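Local coordinates for protein phosphodiesterase (Candida albicans, PDB 6CPU) that is a mainly helical metalloprotein of the cyclic nucleotide phosphodiesterase family (HD clan), with a zinc and a magnesium ion bound, at residues A[524-538]-A[558-570]. Numbering follows the deposited sequence.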
loop_
_atom_site.group_PDB
_atom_site.type_symbol
_atom_site.label_atom_id
_atom_site.label_comp_id
_atom_site.label_asym_id
_atom_site.label_seq_id
_atom_site.Cartn_x
_atom_site.Cartn_y
_atom_site.Cartn_z
ATOM N N ASP A 524 -14.539 -24.505 -0.048
ATOM C CA ASP A 524 -14.133 -24.345 1.362
ATOM C C ASP A 524 -13.740 -22.907 1.723
ATOM O O ASP A 524 -13.422 -22.630 2.884
ATOM C CB ASP A 524 -13.085 -25.394 1.826
ATOM C CG ASP A 524 -11.628 -24.979 1.568
ATOM O OD1 ASP A 524 -10.805 -25.891 1.337
ATOM O OD2 ASP A 524 -11.291 -23.776 1.604
ATOM N N ILE A 525 -13.778 -21.998 0.745
ATOM C CA ILE A 525 -13.666 -20.561 1.020
ATOM C C ILE A 525 -14.637 -20.163 2.127
ATOM O O ILE A 525 -14.304 -19.348 2.990
ATOM C CB ILE A 525 -13.948 -19.700 -0.242
ATOM C CG1 ILE A 525 -12.675 -19.558 -1.083
ATOM C CG2 ILE A 525 -14.461 -18.311 0.136
ATOM C CD1 ILE A 525 -12.810 -18.637 -2.282
ATOM N N HIS A 526 -15.837 -20.743 2.086
ATOM C CA HIS A 526 -16.898 -20.445 3.040
ATOM C C HIS A 526 -16.476 -20.496 4.513
ATOM O O HIS A 526 -16.936 -19.678 5.313
ATOM C CB HIS A 526 -18.103 -21.378 2.806
ATOM C CG HIS A 526 -17.813 -22.830 3.032
ATOM N ND1 HIS A 526 -17.402 -23.675 2.022
ATOM C CD2 HIS A 526 -17.893 -23.591 4.150
ATOM C CE1 HIS A 526 -17.233 -24.892 2.510
ATOM N NE2 HIS A 526 -17.521 -24.868 3.799
ATOM N N LYS A 527 -15.615 -21.442 4.880
ATOM C CA LYS A 527 -15.303 -21.633 6.303
ATOM C C LYS A 527 -14.329 -20.592 6.857
ATOM O O LYS A 527 -14.399 -20.247 8.039
ATOM C CB LYS A 527 -14.863 -23.071 6.615
ATOM C CG LYS A 527 -13.590 -23.563 5.955
ATOM C CD LYS A 527 -13.525 -25.080 6.029
ATOM C CE LYS A 527 -12.261 -25.626 5.386
ATOM N NZ LYS A 527 -12.437 -27.036 4.933
ATOM N N GLY A 528 -13.444 -20.072 6.009
ATOM C CA GLY A 528 -12.625 -18.920 6.391
ATOM C C GLY A 528 -13.483 -17.700 6.692
ATOM O O GLY A 528 -13.230 -16.971 7.652
ATOM N N GLN A 529 -14.522 -17.498 5.885
ATOM C CA GLN A 529 -15.383 -16.318 5.997
ATOM C C GLN A 529 -16.304 -16.375 7.218
ATOM O O GLN A 529 -16.523 -15.360 7.881
ATOM C CB GLN A 529 -16.222 -16.144 4.723
ATOM C CG GLN A 529 -15.413 -15.962 3.447
ATOM C CD GLN A 529 -14.574 -14.697 3.470
ATOM O OE1 GLN A 529 -15.101 -13.592 3.598
ATOM N NE2 GLN A 529 -13.263 -14.855 3.368
ATOM N N ILE A 530 -16.849 -17.557 7.513
ATOM C CA ILE A 530 -17.698 -17.732 8.699
ATOM C C ILE A 530 -16.870 -17.512 9.963
ATOM O O ILE A 530 -17.269 -16.747 10.842
ATOM C CB ILE A 530 -18.374 -19.124 8.726
ATOM C CG1 ILE A 530 -19.388 -19.240 7.579
ATOM C CG2 ILE A 530 -19.065 -19.372 10.065
ATOM C CD1 ILE A 530 -19.741 -20.666 7.208
ATOM N N PHE A 531 -15.709 -18.167 10.032
ATOM C CA PHE A 531 -14.763 -17.986 11.139
ATOM C C PHE A 531 -14.533 -16.499 11.408
ATOM O O PHE A 531 -14.739 -16.021 12.527
ATOM C CB PHE A 531 -13.437 -18.696 10.810
ATOM C CG PHE A 531 -12.354 -18.517 11.854
ATOM C CD1 PHE A 531 -12.131 -19.492 12.822
ATOM C CD2 PHE A 531 -11.539 -17.384 11.853
ATOM C CE1 PHE A 531 -11.134 -19.334 13.773
ATOM C CE2 PHE A 531 -10.544 -17.220 12.805
ATOM C CZ PHE A 531 -10.340 -18.197 13.765
ATOM N N PHE A 532 -14.136 -15.767 10.365
ATOM C CA PHE A 532 -13.773 -14.355 10.509
ATOM C C PHE A 532 -14.950 -13.447 10.867
ATOM O O PHE A 532 -14.806 -12.536 11.689
ATOM C CB PHE A 532 -13.080 -13.834 9.243
ATOM C CG PHE A 532 -12.488 -12.470 9.413
ATOM C CD1 PHE A 532 -11.246 -12.313 10.009
ATOM C CD2 PHE A 532 -13.186 -11.334 9.013
ATOM C CE1 PHE A 532 -10.702 -11.053 10.189
ATOM C CE2 PHE A 532 -12.648 -10.070 9.193
ATOM C CZ PHE A 532 -11.401 -9.930 9.780
ATOM N N ILE A 533 -16.106 -13.688 10.254
ATOM C CA ILE A 533 -17.303 -12.893 10.541
ATOM C C ILE A 533 -17.771 -13.077 11.989
ATOM O O ILE A 533 -18.070 -12.100 12.677
ATOM C CB ILE A 533 -18.454 -13.223 9.566
ATOM C CG1 ILE A 533 -18.115 -12.701 8.166
ATOM C CG2 ILE A 533 -19.771 -12.616 10.048
ATOM C CD1 ILE A 533 -18.892 -13.369 7.054
ATOM N N ASN A 534 -17.829 -14.324 12.446
ATOM C CA ASN A 534 -18.252 -14.610 13.821
ATOM C C ASN A 534 -17.270 -14.073 14.856
ATOM O O ASN A 534 -17.663 -13.362 15.779
ATOM C CB ASN A 534 -18.467 -16.116 14.025
ATOM C CG ASN A 534 -19.769 -16.610 13.414
ATOM O OD1 ASN A 534 -20.764 -15.885 13.378
ATOM N ND2 ASN A 534 -19.770 -17.852 12.939
ATOM N N LEU A 535 -15.992 -14.392 14.684
ATOM C CA LEU A 535 -14.993 -14.067 15.695
ATOM C C LEU A 535 -14.506 -12.615 15.679
ATOM O O LEU A 535 -14.004 -12.147 16.695
ATOM C CB LEU A 535 -13.816 -15.044 15.603
ATOM C CG LEU A 535 -14.207 -16.475 16.014
ATOM C CD1 LEU A 535 -13.333 -17.522 15.339
ATOM C CD2 LEU A 535 -14.169 -16.642 17.530
ATOM N N PHE A 536 -14.659 -11.898 14.561
ATOM C CA PHE A 536 -14.204 -10.491 14.483
ATOM C C PHE A 536 -15.198 -9.480 13.884
ATOM O O PHE A 536 -15.551 -8.501 14.540
ATOM C CB PHE A 536 -12.871 -10.396 13.719
ATOM C CG PHE A 536 -11.743 -11.157 14.364
ATOM C CD1 PHE A 536 -11.287 -10.807 15.625
ATOM C CD2 PHE A 536 -11.133 -12.219 13.706
ATOM C CE1 PHE A 536 -10.252 -11.507 16.223
ATOM C CE2 PHE A 536 -10.096 -12.924 14.299
ATOM C CZ PHE A 536 -9.655 -12.565 15.561
ATOM N N ALA A 537 -15.633 -9.700 12.644
ATOM C CA ALA A 537 -16.302 -8.645 11.868
ATOM C C ALA A 537 -17.684 -8.260 12.393
ATOM O O ALA A 537 -17.959 -7.076 12.638
ATOM C CB ALA A 537 -16.399 -9.047 10.405
ATOM N N GLU A 538 -18.550 -9.259 12.556
ATOM C CA GLU A 538 -19.927 -9.021 12.995
ATOM C C GLU A 538 -19.954 -8.085 14.196
ATOM O O GLU A 538 -20.648 -7.074 14.174
ATOM C CB GLU A 538 -20.636 -10.340 13.324
ATOM C CG GLU A 538 -22.138 -10.205 13.537
ATOM C CD GLU A 538 -22.900 -11.494 13.270
ATOM O OE1 GLU A 538 -22.289 -12.584 13.307
ATOM O OE2 GLU A 538 -24.121 -11.417 13.020
ATOM N N ILE A 558 -22.739 -7.955 5.617
ATOM C CA ILE A 558 -22.115 -9.061 6.357
ATOM C C ILE A 558 -23.110 -10.206 6.558
ATOM O O ILE A 558 -22.789 -11.369 6.303
ATOM C CB ILE A 558 -21.574 -8.621 7.732
ATOM C CG1 ILE A 558 -20.365 -7.698 7.564
ATOM C CG2 ILE A 558 -21.158 -9.838 8.556
ATOM C CD1 ILE A 558 -20.085 -6.842 8.781
ATOM N N MET A 559 -24.316 -9.869 7.002
ATOM C CA MET A 559 -25.353 -10.884 7.227
ATOM C C MET A 559 -25.716 -11.602 5.923
ATOM O O MET A 559 -25.705 -12.832 5.873
ATOM C CB MET A 559 -26.599 -10.265 7.868
ATOM C CG MET A 559 -27.584 -11.294 8.415
ATOM S SD MET A 559 -26.951 -12.199 9.843
ATOM C CE MET A 559 -27.322 -11.034 11.156
ATOM N N GLU A 560 -26.004 -10.837 4.869
ATOM C CA GLU A 560 -26.303 -11.416 3.553
ATOM C C GLU A 560 -25.205 -12.378 3.093
ATOM O O GLU A 560 -25.488 -13.502 2.657
ATOM C CB GLU A 560 -26.501 -10.317 2.502
ATOM C CG GLU A 560 -27.785 -9.519 2.667
ATOM C CD GLU A 560 -27.997 -8.505 1.559
ATOM O OE1 GLU A 560 -27.962 -8.905 0.373
ATOM O OE2 GLU A 560 -28.210 -7.310 1.873
ATOM N N ASN A 561 -23.950 -11.939 3.194
ATOM C CA ASN A 561 -22.817 -12.800 2.866
ATOM C C ASN A 561 -22.737 -14.018 3.788
ATOM O O ASN A 561 -22.473 -15.126 3.329
ATOM C CB ASN A 561 -21.497 -12.013 2.926
ATOM C CG ASN A 561 -21.355 -11.009 1.791
ATOM O OD1 ASN A 561 -21.950 -11.168 0.722
ATOM N ND2 ASN A 561 -20.540 -9.975 2.014
ATOM N N LYS A 562 -22.960 -13.807 5.082
ATOM C CA LYS A 562 -22.908 -14.895 6.070
ATOM C C LYS A 562 -23.932 -15.986 5.750
ATOM O O LYS A 562 -23.604 -17.175 5.757
ATOM C CB LYS A 562 -23.148 -14.352 7.480
ATOM C CG LYS A 562 -22.898 -15.357 8.595
ATOM C CD LYS A 562 -23.093 -14.709 9.956
ATOM C CE LYS A 562 -22.986 -15.731 11.075
ATOM N NZ LYS A 562 -23.171 -15.101 12.411
ATOM N N LEU A 563 -25.161 -15.572 5.458
ATOM C CA LEU A 563 -26.227 -16.508 5.092
ATOM C C LEU A 563 -25.832 -17.361 3.893
ATOM O O LEU A 563 -26.051 -18.571 3.894
ATOM C CB LEU A 563 -27.531 -15.760 4.799
ATOM C CG LEU A 563 -28.200 -15.072 5.995
ATOM C CD1 LEU A 563 -29.437 -14.312 5.540
ATOM C CD2 LEU A 563 -28.543 -16.081 7.086
ATOM N N PHE A 564 -25.234 -16.733 2.884
ATOM C CA PHE A 564 -24.791 -17.447 1.690
ATOM C C PHE A 564 -23.698 -18.453 2.020
ATOM O O PHE A 564 -23.705 -19.575 1.514
ATOM C CB PHE A 564 -24.282 -16.462 0.626
ATOM C CG PHE A 564 -23.757 -17.129 -0.616
ATOM C CD1 PHE A 564 -24.580 -17.324 -1.716
ATOM C CD2 PHE A 564 -22.442 -17.570 -0.683
ATOM C CE1 PHE A 564 -24.101 -17.943 -2.857
ATOM C CE2 PHE A 564 -21.960 -18.192 -1.818
ATOM C CZ PHE A 564 -22.790 -18.376 -2.909
ATOM N N TRP A 565 -22.737 -18.040 2.844
ATOM C CA TRP A 565 -21.630 -18.918 3.213
ATOM C C TRP A 565 -22.125 -20.068 4.082
ATOM O O TRP A 565 -21.679 -21.204 3.918
ATOM C CB TRP A 565 -20.513 -18.144 3.929
ATOM C CG TRP A 565 -19.776 -17.156 3.041
ATOM C CD1 TRP A 565 -19.579 -15.826 3.283
ATOM C CD2 TRP A 565 -19.144 -17.432 1.782
ATOM N NE1 TRP A 565 -18.866 -15.257 2.254
ATOM C CE2 TRP A 565 -18.587 -16.221 1.321
ATOM C CE3 TRP A 565 -18.994 -18.584 1.002
ATOM C CZ2 TRP A 565 -17.894 -16.130 0.111
ATOM C CZ3 TRP A 565 -18.305 -18.494 -0.196
ATOM C CH2 TRP A 565 -17.760 -17.274 -0.629
ATOM N N LEU A 566 -23.038 -19.762 5.004
ATOM C CA LEU A 566 -23.737 -20.796 5.787
ATOM C C LEU A 566 -24.474 -21.789 4.882
ATOM O O LEU A 566 -24.395 -23.001 5.092
ATOM C CB LEU A 566 -24.731 -20.158 6.761
ATOM C CG LEU A 566 -24.131 -19.487 7.996
ATOM C CD1 LEU A 566 -25.157 -18.587 8.671
ATOM C CD2 LEU A 566 -23.588 -20.524 8.969
ATOM N N GLU A 567 -25.173 -21.265 3.874
ATOM C CA GLU A 567 -25.935 -22.087 2.926
ATOM C C GLU A 567 -25.101 -23.141 2.200
ATOM O O GLU A 567 -25.602 -24.225 1.913
ATOM C CB GLU A 567 -26.660 -21.211 1.892
ATOM C CG GLU A 567 -28.005 -20.667 2.357
ATOM C CD GLU A 567 -29.150 -21.651 2.165
ATOM O OE1 GLU A 567 -28.917 -22.878 2.262
ATOM O OE2 GLU A 567 -30.290 -21.197 1.917
ATOM N N ARG A 568 -23.843 -22.836 1.893
ATOM C CA ARG A 568 -22.988 -23.827 1.228
ATOM C C ARG A 568 -22.044 -24.566 2.184
ATOM O O ARG A 568 -21.360 -25.502 1.765
ATOM C CB ARG A 568 -22.236 -23.240 0.027
ATOM C CG ARG A 568 -21.469 -21.949 0.267
ATOM C CD ARG A 568 -20.143 -21.963 -0.481
ATOM N NE ARG A 568 -20.210 -22.711 -1.740
ATOM C CZ ARG A 568 -19.185 -23.357 -2.302
ATOM N NH1 ARG A 568 -17.975 -23.365 -1.739
ATOM N NH2 ARG A 568 -19.372 -24.008 -3.447
ATOM N N ALA A 569 -22.009 -24.163 3.456
ATOM C CA ALA A 569 -21.455 -25.022 4.511
ATOM C C ALA A 569 -22.360 -26.248 4.620
ATOM O O ALA A 569 -21.888 -27.375 4.755
ATOM C CB ALA A 569 -21.378 -24.288 5.843
ATOM N N LYS A 570 -23.667 -25.997 4.557
ATOM C CA LYS A 570 -24.678 -27.035 4.354
ATOM C C LYS A 570 -24.479 -27.679 2.975
ATOM O O LYS A 570 -24.842 -27.115 1.941
ATOM C CB LYS A 570 -26.080 -26.409 4.473
ATOM C CG LYS A 570 -27.263 -27.308 4.134
ATOM C CD LYS A 570 -27.776 -28.082 5.339
ATOM C CE LYS A 570 -29.057 -28.827 4.995
ATOM N NZ LYS A 570 -29.565 -29.641 6.133
HETATM O O HOH W 1 -17.715 -12.605 2.746
#
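Trp565 is the knob of this helix pair and sits in a hole made by Ile525, His526, Gln529 and Ile530. Gln529 lies over one face of the indole. Gln529 CB stands 3.8 Å from the centroid of the five-membered ring of Trp565, 19° off the normal, a CH-pi contact. A bend at chi2 carries the Gln529 amide beyond the NE1 side of the indole, still above its plane, and one water joins its OE1 to Trp565 NE1 at the indole edge. Phe564 CD2 lies over the opposite face, toward its rim. The far end of the six-membered ring meets Ile525, with Ile525 CG2 3.5 Å from Trp565 CH2. His526 packs its CB against Trp565 CE3 at 3.4 Å. Its imidazole has Arg568 O over the centre of one face, and ND1 is buried without a polar partner.

Further along, Ile533 and Ile558 run past each other in opposite directions. Ile533 CG2 and Ile558 CG2 are 3.4 Å apart, closer than usual van der Waals contact. Lys562 is fully extended, with CG anti to the backbone N (chi1 -171°), and its CD rests on Ile533 CG2. This brings NZ to two acceptors on helix 525-547. Lys562 NZ gives one bond to Asn534 OD1 (2.7 Å), in the carbonyl plane. Lys562 NZ gives the other to the syn lone pair of Glu538 OE1 (2.8 Å), a salt bridge.

Leu470 and Leu519 of flanking helices touch Trp565. The axes of segments 525-538 and 558-569 come within 9.0 Å, their N-to-C directions 134° apart. This is a helical hairpin with one knob-into-hole contact, formed by the chain's last two helices in the helical phosphodiesterase fold.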